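Local coordinates for protein DNA photolyase (Agrobacterium tumefaciens, PDB 4U63) that probably repairs ultraviolet-induced cyclobutane pyrimidine dimers in DNA with light, using a bound FAD and a methenyltetrahydrofolate antenna, at residues V298-C303 / P396-A401; R119-T124 / G148-E153; T342-V347 / N421-G426. All blocks are in the same frame, centred on the assembly; numbering follows the deposited sequence.

Interaction 1. Residues V298-C303 / P396-A401; sequences VWREFC and PASNAA. With FAD (flavin-adenine dinucleotide), chain C.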
loop_
_atom_site.group_PDB
_atom_site.type_symbol
_atom_site.label_atom_id
_atom_site.label_comp_id
_atom_site.label_asym_id
_atom_site.label_seq_id
_atom_site.Cartn_x
_atom_site.Cartn_y
_atom_site.Cartn_z
ATOM N N VAL A 298 -6.757 -10.636 -3.896
ATOM C CA VAL A 298 -7.787 -10.917 -2.900
ATOM C C VAL A 298 -7.259 -10.787 -1.460
ATOM O O VAL A 298 -8.046 -10.495 -0.549
ATOM C CB VAL A 298 -8.466 -12.272 -3.198
ATOM C CG1 VAL A 298 -9.417 -12.695 -2.093
ATOM C CG2 VAL A 298 -9.233 -12.171 -4.525
ATOM N N TRP A 299 -5.963 -10.988 -1.229
ATOM C CA TRP A 299 -5.384 -10.663 0.096
ATOM C C TRP A 299 -5.569 -9.172 0.433
ATOM O O TRP A 299 -5.870 -8.834 1.566
ATOM C CB TRP A 299 -3.911 -11.068 0.229
ATOM C CG TRP A 299 -3.732 -12.505 0.616
ATOM C CD1 TRP A 299 -3.424 -13.538 -0.204
ATOM C CD2 TRP A 299 -3.882 -13.071 1.934
ATOM N NE1 TRP A 299 -3.349 -14.708 0.505
ATOM C CE2 TRP A 299 -3.635 -14.453 1.820
ATOM C CE3 TRP A 299 -4.190 -12.541 3.197
ATOM C CZ2 TRP A 299 -3.682 -15.317 2.913
ATOM C CZ3 TRP A 299 -4.247 -13.415 4.289
ATOM C CH2 TRP A 299 -3.994 -14.783 4.136
ATOM N N ARG A 300 -5.410 -8.296 -0.555
ATOM C CA ARG A 300 -5.713 -6.865 -0.357
ATOM C C ARG A 300 -7.184 -6.673 0.049
ATOM O O ARG A 300 -7.488 -5.970 1.023
ATOM C CB ARG A 300 -5.352 -6.045 -1.609
ATOM C CG ARG A 300 -5.807 -4.588 -1.582
ATOM C CD ARG A 300 -5.252 -3.810 -2.770
ATOM N NE ARG A 300 -5.785 -2.446 -2.838
ATOM C CZ ARG A 300 -6.945 -2.088 -3.389
ATOM N NH1 ARG A 300 -7.752 -2.984 -3.974
ATOM N NH2 ARG A 300 -7.308 -0.810 -3.372
ATOM N N GLU A 301 -8.084 -7.331 -0.686
ATOM C CA GLU A 301 -9.518 -7.310 -0.359
ATOM C C GLU A 301 -9.770 -7.746 1.072
ATOM O O GLU A 301 -10.532 -7.106 1.815
ATOM C CB GLU A 301 -10.297 -8.228 -1.299
ATOM C CG GLU A 301 -10.244 -7.817 -2.765
ATOM C CD GLU A 301 -11.047 -6.569 -3.059
ATOM O OE1 GLU A 301 -12.174 -6.404 -2.510
ATOM O OE2 GLU A 301 -10.554 -5.747 -3.861
ATOM N N PHE A 302 -9.132 -8.851 1.456
ATOM C CA PHE A 302 -9.335 -9.423 2.773
ATOM C C PHE A 302 -8.855 -8.468 3.866
ATOM O O PHE A 302 -9.508 -8.330 4.901
ATOM C CB PHE A 302 -8.622 -10.770 2.865
ATOM C CG PHE A 302 -8.916 -11.540 4.117
ATOM C CD1 PHE A 302 -10.231 -11.790 4.515
ATOM C CD2 PHE A 302 -7.869 -12.067 4.895
ATOM C CE1 PHE A 302 -10.499 -12.515 5.676
ATOM C CE2 PHE A 302 -8.138 -12.798 6.042
ATOM C CZ PHE A 302 -9.458 -13.021 6.437
ATOM N N CYS A 303 -7.718 -7.807 3.637
ATOM C CA CYS A 303 -7.218 -6.817 4.603
ATOM C C CYS A 303 -8.244 -5.700 4.834
ATOM O O CYS A 303 -8.479 -5.284 5.983
ATOM C CB CYS A 303 -5.874 -6.247 4.153
ATOM S SG CYS A 303 -4.520 -7.446 4.225
ATOM N N PRO A 396 -3.708 1.591 4.894
ATOM C CA PRO A 396 -4.229 1.494 6.271
ATOM C C PRO A 396 -4.812 0.119 6.635
ATOM O O PRO A 396 -4.906 -0.215 7.810
ATOM C CB PRO A 396 -5.318 2.572 6.306
ATOM C CG PRO A 396 -5.756 2.700 4.891
ATOM C CD PRO A 396 -4.529 2.503 4.070
ATOM N N ALA A 397 -5.201 -0.665 5.635
ATOM C CA ALA A 397 -5.693 -2.010 5.870
ATOM C C ALA A 397 -4.563 -3.026 5.782
ATOM O O ALA A 397 -4.372 -3.828 6.688
ATOM C CB ALA A 397 -6.769 -2.339 4.873
ATOM N N SER A 398 -3.797 -2.995 4.691
ATOM C CA SER A 398 -2.809 -4.055 4.465
ATOM C C SER A 398 -1.619 -4.013 5.405
ATOM O O SER A 398 -1.131 -5.053 5.825
ATOM C CB SER A 398 -2.330 -4.049 3.023
ATOM O OG SER A 398 -3.413 -4.205 2.141
ATOM N N ASN A 399 -1.155 -2.816 5.744
ATOM C CA ASN A 399 -0.036 -2.689 6.664
ATOM C C ASN A 399 -0.427 -3.235 8.050
ATOM O O ASN A 399 0.202 -4.164 8.565
ATOM C CB ASN A 399 0.415 -1.230 6.738
ATOM C CG ASN A 399 1.791 -1.061 7.350
ATOM O OD1 ASN A 399 2.660 -1.922 7.222
ATOM N ND2 ASN A 399 1.997 0.070 8.016
ATOM N N ALA A 400 -1.494 -2.685 8.617
ATOM C CA ALA A 400 -1.994 -3.128 9.923
ATOM C C ALA A 400 -2.290 -4.625 9.974
ATOM O O ALA A 400 -1.870 -5.318 10.897
ATOM C CB ALA A 400 -3.250 -2.350 10.305
ATOM N N ALA A 401 -3.014 -5.116 8.970
ATOM C CA ALA A 401 -3.400 -6.535 8.944
ATOM C C ALA A 401 -2.182 -7.443 8.942
ATOM O O ALA A 401 -2.111 -8.408 9.691
ATOM C CB ALA A 401 -4.266 -6.836 7.740
HETATM P PA FAD C . 2.347 -8.844 -6.041
HETATM O O1A FAD C . 2.946 -10.131 -5.575
HETATM O O2A FAD C . 2.507 -8.453 -7.473
HETATM O O5B FAD C . 0.805 -8.877 -5.597
HETATM C C5B FAD C . -0.204 -8.132 -6.289
HETATM C C4B FAD C . -0.998 -7.243 -5.344
HETATM O O4B FAD C . -1.660 -8.011 -4.341
HETATM C C3B FAD C . -0.145 -6.251 -4.588
HETATM O O3B FAD C . 0.195 -5.108 -5.389
HETATM C C2B FAD C . -1.023 -5.933 -3.397
HETATM O O2B FAD C . -2.015 -4.955 -3.719
HETATM C C1B FAD C . -1.703 -7.251 -3.123
HETATM N N9A FAD C . -1.043 -8.063 -2.076
HETATM C C8A FAD C . -0.092 -8.992 -2.276
HETATM N N7A FAD C . 0.274 -9.575 -1.116
HETATM C C5A FAD C . -0.474 -9.024 -0.136
HETATM C C6A FAD C . -0.573 -9.191 1.316
HETATM N N6A FAD C . 0.209 -10.087 1.951
HETATM N N1A FAD C . -1.466 -8.412 1.968
HETATM C C2A FAD C . -2.238 -7.507 1.324
HETATM N N3A FAD C . -2.191 -7.313 -0.010
HETATM C C4A FAD C . -1.339 -8.030 -0.770
HETATM N N1 FAD C . 0.869 -4.242 1.087
HETATM C C2 FAD C . 0.408 -3.016 0.754
HETATM O O2 FAD C . -0.178 -2.905 -0.346
HETATM N N3 FAD C . 0.561 -1.945 1.572
HETATM C C4 FAD C . 1.184 -2.038 2.774
HETATM O O4 FAD C . 1.310 -1.044 3.536
HETATM C C4X FAD C . 1.724 -3.347 3.195
HETATM N N5 FAD C . 2.389 -3.539 4.372
HETATM C C5X FAD C . 2.846 -4.776 4.726
HETATM C C6 FAD C . 3.497 -4.980 5.935
HETATM C C7 FAD C . 3.980 -6.240 6.301
HETATM C C7M FAD C . 4.689 -6.442 7.621
HETATM C C8 FAD C . 3.805 -7.388 5.384
HETATM C C8M FAD C . 4.302 -8.775 5.728
HETATM C C9 FAD C . 3.166 -7.193 4.189
HETATM C C9A FAD C . 2.669 -5.944 3.805
HETATM N N10 FAD C . 2.011 -5.750 2.555
HETATM C C10 FAD C . 1.527 -4.468 2.242
HETATM C "C1'" FAD C . 1.740 -6.858 1.630
HETATM C "C2'" FAD C . 2.731 -7.192 0.537
HETATM O "O2'" FAD C . 4.025 -7.396 1.116
HETATM C "C3'" FAD C . 2.768 -6.134 -0.548
HETATM O "O3'" FAD C . 1.463 -5.895 -1.070
HETATM C "C4'" FAD C . 3.695 -6.605 -1.668
HETATM O "O4'" FAD C . 5.036 -6.625 -1.186
HETATM C "C5'" FAD C . 3.578 -5.663 -2.850
HETATM O "O5'" FAD C . 4.435 -6.054 -3.933
HETATM P P FAD C . 3.773 -6.376 -5.360
HETATM O O1P FAD C . 4.873 -6.672 -6.320
HETATM O O2P FAD C . 2.836 -5.273 -5.763
HETATM O O3P FAD C . 2.925 -7.703 -5.041
#
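Cys303 of helix 287-309 touches Ala397, just ahead of helix 398-407, and Ser398 and Ala401 on it, beside the adenine of FAD. With SG beside the backbone N and anti to the carbonyl carbon (chi1 -69°), its sulfur lies 3.6 Å from Ala401 CB and 3.7 Å from C2A of the FAD adenine, so that one atom meets both the neighbouring helix and the cofactor. Cys303 CB rests 3.8 Å from Ser398 OG, while Ala397 CB packs at 3.6 Å against the carbonyl oxygen of Cys303. The two backbones come close here, the CA atoms of Cys303 and Ala397 lying 5.2 Å apart. Ser398 touches both ring systems of FAD: its OG is 3.6 Å from C2A on the adenine, and its CB is 3.7 Å from N1 of the flavin. One residue on, Asn399 turns away from Cys303 and sets OD1 3.3 Å from flavin N5, its ND2 being hydrogen-bonded to the carbonyl of Glu384. No hydrogen bond joins the two segments. They meet through small side chains in van der Waals contact, which lets them approach closely next to the U-shaped cofactor, as is usual in photolyases.

Interaction 2. Residues R119-T124 / G148-E153; sequences RRYDPT and GQLLHE. With SO4 (sulfate ion), chain D; SO4 (sulfate ion), chain E.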
loop_
_atom_site.group_PDB
_atom_site.type_symbol
_atom_site.label_atom_id
_atom_site.label_comp_id
_atom_site.label_asym_id
_atom_site.label_seq_id
_atom_site.Cartn_x
_atom_site.Cartn_y
_atom_site.Cartn_z
ATOM N N ARG A 119 -15.890 6.031 -3.430
ATOM C CA ARG A 119 -15.890 5.588 -2.042
ATOM C C ARG A 119 -14.489 5.182 -1.617
ATOM O O ARG A 119 -13.697 4.656 -2.429
ATOM C CB ARG A 119 -16.831 4.400 -1.855
ATOM C CG ARG A 119 -18.280 4.753 -2.026
ATOM C CD ARG A 119 -19.139 3.512 -2.118
ATOM N NE ARG A 119 -20.477 3.868 -2.565
ATOM C CZ ARG A 119 -21.340 3.032 -3.135
ATOM N NH1 ARG A 119 -21.025 1.751 -3.354
ATOM N NH2 ARG A 119 -22.536 3.486 -3.497
ATOM N N ARG A 120 -14.186 5.468 -0.360
ATOM C CA ARG A 120 -12.963 5.015 0.283
ATOM C C ARG A 120 -13.426 4.199 1.456
ATOM O O ARG A 120 -14.351 4.584 2.160
ATOM C CB ARG A 120 -12.057 6.176 0.698
ATOM C CG ARG A 120 -12.681 7.201 1.621
ATOM C CD ARG A 120 -11.765 8.392 1.784
ATOM N NE ARG A 120 -12.439 9.521 2.418
ATOM C CZ ARG A 120 -11.860 10.687 2.706
ATOM N NH1 ARG A 120 -10.577 10.897 2.425
ATOM N NH2 ARG A 120 -12.572 11.655 3.279
ATOM N N TYR A 121 -12.784 3.064 1.663
ATOM C CA TYR A 121 -13.332 2.051 2.541
ATOM C C TYR A 121 -12.607 1.906 3.867
ATOM O O TYR A 121 -12.997 1.085 4.675
ATOM C CB TYR A 121 -13.398 0.730 1.804
ATOM C CG TYR A 121 -14.394 0.723 0.660
ATOM C CD1 TYR A 121 -14.022 1.116 -0.616
ATOM C CD2 TYR A 121 -15.698 0.308 0.849
ATOM C CE1 TYR A 121 -14.920 1.103 -1.669
ATOM C CE2 TYR A 121 -16.608 0.298 -0.194
ATOM C CZ TYR A 121 -16.208 0.694 -1.455
ATOM O OH TYR A 121 -17.093 0.678 -2.499
ATOM N N ASP A 122 -11.559 2.695 4.087
ATOM C CA ASP A 122 -10.990 2.821 5.421
ATOM C C ASP A 122 -12.053 3.477 6.313
ATOM O O ASP A 122 -12.638 4.493 5.928
ATOM C CB ASP A 122 -9.683 3.623 5.420
ATOM C CG ASP A 122 -9.860 5.045 4.942
ATOM O OD1 ASP A 122 -10.051 5.258 3.726
ATOM O OD2 ASP A 122 -9.797 5.959 5.784
ATOM N N PRO A 123 -12.329 2.890 7.491
ATOM C CA PRO A 123 -13.418 3.435 8.312
ATOM C C PRO A 123 -13.369 4.951 8.607
ATOM O O PRO A 123 -14.421 5.582 8.581
ATOM C CB PRO A 123 -13.317 2.613 9.594
ATOM C CG PRO A 123 -12.834 1.280 9.120
ATOM C CD PRO A 123 -11.840 1.606 8.036
ATOM N N THR A 124 -12.188 5.526 8.867
ATOM C CA THR A 124 -12.107 6.968 9.165
ATOM C C THR A 124 -12.533 7.826 7.969
ATOM O O THR A 124 -13.323 8.764 8.131
ATOM C CB THR A 124 -10.708 7.408 9.641
ATOM O OG1 THR A 124 -9.724 7.056 8.667
ATOM C CG2 THR A 124 -10.366 6.760 10.981
ATOM N N GLY A 148 -15.270 1.011 -6.703
ATOM C CA GLY A 148 -14.080 0.980 -7.547
ATOM C C GLY A 148 -12.808 0.587 -6.814
ATOM O O GLY A 148 -11.978 -0.121 -7.370
ATOM N N GLN A 149 -12.656 1.045 -5.571
ATOM C CA GLN A 149 -11.449 0.773 -4.799
ATOM C C GLN A 149 -11.273 -0.724 -4.519
ATOM O O GLN A 149 -10.145 -1.223 -4.507
ATOM C CB GLN A 149 -11.462 1.543 -3.473
ATOM C CG GLN A 149 -10.189 1.358 -2.643
ATOM C CD GLN A 149 -10.256 2.032 -1.291
ATOM O OE1 GLN A 149 -11.312 2.399 -0.834
ATOM N NE2 GLN A 149 -9.109 2.183 -0.643
ATOM N N LEU A 150 -12.393 -1.420 -4.285
ATOM C CA LEU A 150 -12.402 -2.836 -3.960
ATOM C C LEU A 150 -13.298 -3.644 -4.897
ATOM O O LEU A 150 -14.313 -3.159 -5.392
ATOM C CB LEU A 150 -12.921 -3.028 -2.523
ATOM C CG LEU A 150 -12.151 -2.343 -1.388
ATOM C CD1 LEU A 150 -12.869 -2.533 -0.062
ATOM C CD2 LEU A 150 -10.728 -2.868 -1.301
ATOM N N LEU A 151 -12.919 -4.892 -5.104
ATOM C CA LEU A 151 -13.731 -5.869 -5.828
ATOM C C LEU A 151 -15.000 -6.241 -5.082
ATOM O O LEU A 151 -16.013 -6.567 -5.710
ATOM C CB LEU A 151 -12.923 -7.144 -6.069
ATOM C CG LEU A 151 -11.683 -7.022 -6.949
ATOM C CD1 LEU A 151 -10.922 -8.333 -6.954
ATOM C CD2 LEU A 151 -12.085 -6.615 -8.350
ATOM N N HIS A 152 -14.952 -6.203 -3.754
ATOM C CA HIS A 152 -16.122 -6.582 -2.929
ATOM C C HIS A 152 -16.564 -5.403 -2.082
ATOM O O HIS A 152 -15.834 -4.422 -1.939
ATOM C CB HIS A 152 -15.798 -7.815 -2.062
ATOM C CG HIS A 152 -15.224 -7.491 -0.717
ATOM N ND1 HIS A 152 -13.940 -7.031 -0.550
ATOM C CD2 HIS A 152 -15.759 -7.569 0.527
ATOM C CE1 HIS A 152 -13.704 -6.828 0.731
ATOM N NE2 HIS A 152 -14.791 -7.149 1.407
ATOM N N GLU A 153 -17.765 -5.519 -1.523
ATOM C CA GLU A 153 -18.336 -4.510 -0.651
ATOM C C GLU A 153 -18.219 -5.041 0.776
ATOM O O GLU A 153 -18.944 -5.949 1.135
ATOM C CB GLU A 153 -19.799 -4.241 -1.030
ATOM C CG GLU A 153 -19.991 -3.229 -2.161
ATOM C CD GLU A 153 -19.773 -1.767 -1.729
ATOM O OE1 GLU A 153 -20.199 -1.382 -0.620
ATOM O OE2 GLU A 153 -19.189 -0.988 -2.502
HETATM S S SO4 D . -24.217 0.790 -5.318
HETATM O O1 SO4 D . -24.508 1.849 -4.335
HETATM O O2 SO4 D . -24.791 1.163 -6.626
HETATM O O3 SO4 D . -24.836 -0.469 -4.859
HETATM O O4 SO4 D . -22.755 0.601 -5.452
HETATM S S SO4 E . -24.504 7.078 -2.448
HETATM O O1 SO4 E . -25.725 7.389 -1.682
HETATM O O2 SO4 E . -24.490 7.787 -3.737
HETATM O O3 SO4 E . -23.347 7.492 -1.627
HETATM O O4 SO4 E . -24.450 5.626 -2.718
HETATM O O HOH W 1 -14.290 3.386 -4.786
HETATM O O HOH W 2 -15.305 -0.683 -4.404
HETATM O O HOH W 3 -9.203 3.907 1.705
#
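Two loops at the C-terminal ends of neighbouring strands 114-118 and 142-146 of the parallel alpha/beta sheet meet round the ring of Tyr121. Its OH donates to Glu153 OE2 at 2.7 Å, reaching the carboxylate oxygen on the syn side but 32° out of plane. Water 2 donates to the same hydroxyl and accepts from the backbone N of Gly148 and Leu150. Leu150 CD1 lies over one ring face, 4.1 Å from the centroid, a CH-pi contact. At the ring edge comes Gln149, described in one of its two conformers, its chain extended and CG anti to the backbone N (chi1 -177°), which carries OE1 across to the other loop. In this conformer OE1 accepts from Tyr121 N at 3.0 Å, in the carbonyl plane and on a lone pair, although the N-H is bent to 134°, and water 3 links NE2 to Asp122 OD1. Water 1 joins Arg119 O to Gln149 N.

Glu153 OE2 also receives a weak bond, part of a salt bridge, from Arg119 NH1 at 3.4 Å, with guanidinium and carboxylate nearly perpendicular. NH1 donates at 3.0 Å to O4 of the chain D sulfate, and NH2 to both sulfates; these grips reflect ions probably from the crystallisation liquor. Arg119 NE bonds Ser145 OG.

Asp122 caps helix 123-138 through Gly125 N. Leu150 also packs on Glu301 and Tyr304 of helix 287-309, and the carbonyl of Gln149 accepts from Arg300, joining the loops at the strand ends to helix 287-309.

Interaction 3. Residues T342-V347 / N421-G426; sequences TGYPIV and NPILQG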
loop_
_atom_site.group_PDB
_atom_site.type_symbol
_atom_site.label_atom_id
_atom_site.label_comp_id
_atom_site.label_asym_id
_atom_site.label_seq_id
_atom_site.Cartn_x
_atom_site.Cartn_y
_atom_site.Cartn_z
ATOM N N THR A 342 21.189 -4.763 12.043
ATOM C CA THR A 342 20.928 -5.822 13.005
ATOM C C THR A 342 22.033 -6.879 13.049
ATOM O O THR A 342 22.134 -7.619 14.024
ATOM C CB THR A 342 19.602 -6.522 12.695
ATOM O OG1 THR A 342 19.707 -7.242 11.453
ATOM C CG2 THR A 342 18.466 -5.499 12.606
ATOM N N GLY A 343 22.842 -6.963 11.991
ATOM C CA GLY A 343 23.869 -8.005 11.874
ATOM C C GLY A 343 23.336 -9.316 11.298
ATOM O O GLY A 343 24.088 -10.289 11.187
ATOM N N TYR A 344 22.040 -9.339 10.955
ATOM C CA TYR A 344 21.395 -10.453 10.256
ATOM C C TYR A 344 21.197 -10.000 8.810
ATOM O O TYR A 344 20.314 -9.184 8.533
ATOM C CB TYR A 344 20.051 -10.802 10.914
ATOM C CG TYR A 344 20.220 -11.510 12.235
ATOM C CD1 TYR A 344 20.441 -10.789 13.415
ATOM C CD2 TYR A 344 20.184 -12.904 12.312
ATOM C CE1 TYR A 344 20.613 -11.436 14.632
ATOM C CE2 TYR A 344 20.356 -13.558 13.521
ATOM C CZ TYR A 344 20.570 -12.824 14.681
ATOM O OH TYR A 344 20.738 -13.489 15.875
ATOM N N PRO A 345 22.033 -10.501 7.879
ATOM C CA PRO A 345 22.029 -9.939 6.511
ATOM C C PRO A 345 20.677 -9.849 5.803
ATOM O O PRO A 345 20.403 -8.846 5.176
ATOM C CB PRO A 345 22.983 -10.861 5.769
ATOM C CG PRO A 345 23.975 -11.232 6.821
ATOM C CD PRO A 345 23.143 -11.458 8.050
ATOM N N ILE A 346 19.844 -10.876 5.900
ATOM C CA ILE A 346 18.554 -10.845 5.191
ATOM C C ILE A 346 17.651 -9.730 5.733
ATOM O O ILE A 346 16.949 -9.070 4.970
ATOM C CB ILE A 346 17.851 -12.233 5.190
ATOM C CG1 ILE A 346 16.629 -12.239 4.270
ATOM C CG2 ILE A 346 17.438 -12.673 6.587
ATOM C CD1 ILE A 346 16.948 -12.042 2.812
ATOM N N VAL A 347 17.696 -9.522 7.050
ATOM C CA VAL A 347 16.921 -8.463 7.699
ATOM C C VAL A 347 17.457 -7.114 7.241
ATOM O O VAL A 347 16.703 -6.238 6.819
ATOM C CB VAL A 347 16.993 -8.581 9.237
ATOM C CG1 VAL A 347 16.347 -7.375 9.925
ATOM C CG2 VAL A 347 16.334 -9.878 9.688
ATOM N N ASN A 421 14.658 -18.803 12.568
ATOM C CA ASN A 421 15.908 -18.106 12.464
ATOM C C ASN A 421 15.932 -17.358 11.129
ATOM O O ASN A 421 15.723 -17.967 10.082
ATOM C CB ASN A 421 17.060 -19.109 12.534
ATOM C CG ASN A 421 18.389 -18.457 12.828
ATOM O OD1 ASN A 421 18.607 -17.295 12.508
ATOM N ND2 ASN A 421 19.291 -19.211 13.450
ATOM N N PRO A 422 16.171 -16.034 11.161
ATOM C CA PRO A 422 16.343 -15.264 9.923
ATOM C C PRO A 422 17.414 -15.850 9.003
ATOM O O PRO A 422 17.305 -15.748 7.788
ATOM C CB PRO A 422 16.797 -13.890 10.414
ATOM C CG PRO A 422 16.386 -13.801 11.833
ATOM C CD PRO A 422 16.213 -15.182 12.367
ATOM N N ILE A 423 18.435 -16.456 9.598
ATOM C CA ILE A 423 19.538 -17.055 8.849
ATOM C C ILE A 423 19.006 -18.162 7.947
ATOM O O ILE A 423 19.317 -18.200 6.762
ATOM C CB ILE A 423 20.611 -17.631 9.796
ATOM C CG1 ILE A 423 21.200 -16.530 10.682
ATOM C CG2 ILE A 423 21.749 -18.305 9.026
ATOM C CD1 ILE A 423 21.635 -17.040 12.037
ATOM N N LEU A 424 18.201 -19.047 8.526
ATOM C CA LEU A 424 17.601 -20.167 7.797
ATOM C C LEU A 424 16.611 -19.681 6.734
ATOM O O LEU A 424 16.585 -20.198 5.616
ATOM C CB LEU A 424 16.893 -21.119 8.770
ATOM C CG LEU A 424 17.765 -21.814 9.821
ATOM C CD1 LEU A 424 16.894 -22.531 10.842
ATOM C CD2 LEU A 424 18.740 -22.779 9.167
ATOM N N GLN A 425 15.793 -18.695 7.089
ATOM C CA GLN A 425 14.885 -18.070 6.121
ATOM C C GLN A 425 15.672 -17.474 4.942
ATOM O O GLN A 425 15.312 -17.678 3.784
ATOM C CB GLN A 425 14.022 -17.008 6.801
ATOM C CG GLN A 425 12.900 -17.593 7.646
ATOM C CD GLN A 425 11.675 -17.949 6.817
ATOM O OE1 GLN A 425 11.131 -17.098 6.094
ATOM N NE2 GLN A 425 11.231 -19.191 6.914
ATOM N N GLY A 426 16.750 -16.757 5.255
ATOM C CA GLY A 426 17.663 -16.216 4.244
ATOM C C GLY A 426 18.241 -17.278 3.320
ATOM O O GLY A 426 18.214 -17.123 2.109
#
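Tyr344 leans obliquely against the first turn of helix 422-429, its ring meeting Pro422 and Ile423 along one side. Ring atom CD2 lies 3.9 Å from Pro422 CG, and the next ring atom, CE2, is 4.0 Å from Ile423 CD1. Tyr344 CG sits beside the backbone N, anti to the carbonyl carbon (chi1 -73°), which swings the ring from the N-cap position of helix 345-357 across to the proline. Its hydroxyl is hydrogen-bonded to the carbonyl of Val478, and Phe371 of helix 362-375 meets the ring with the planes about 55° apart.

Pro422 is shared among three side chains. Besides Tyr344 it is touched by Val347, which lies alongside and points the same way, with CG2 4.1 Å from Pro422 CB. Ile346 takes the neighbouring place: its CG2 branch approaches Pro422 O at 3.3 Å, and its CB faces Gly426 CA at 4.1 Å. Gly426 presents bare backbone here, which allows the two helices to come within 5.5 Å, CA to CA, at Ile346 and Gly426.

Asn421 OD1 accepts from Ile423 N at 3.0 Å, the donor lying above the carbonyl plane, as the N-cap of helix 422-429. Thr342 OG1 accepts from Tyr344 N in an ST turn preceding helix 345-357. The contact packs two helix N-termini of the helical FAD-binding region, the Val347 side chain about 12 Å from FAD. With no hydrogen bond between the segments, buried apolar packing joins them, while Asn421 OD1 is used by the cap and Tyr344 OH by the Val478 carbonyl.

Overall arrangement
Interaction 2 comes first along the chain, at the C-terminal strand ends of the five-stranded parallel sheet, and closes before interaction 1 opens; interactions 1 and 3 alternate their segments within the helical FAD-binding region. The centres of interactions 1 and 2 are about 11 Å apart, and the two touch: Glu301 on helix 287-309 probably bonds His152 and the backbone N of Leu151, connecting the sheet-bearing part to the cofactor site. Interaction 3 lies about 26 Å from interaction 1 and 36 Å from interaction 2, centre to centre, across the chain's centre from the latter. Helices 398-407 and 422-429 are consecutive, so the chain passes from the cofactor site to this packing site through successive helices.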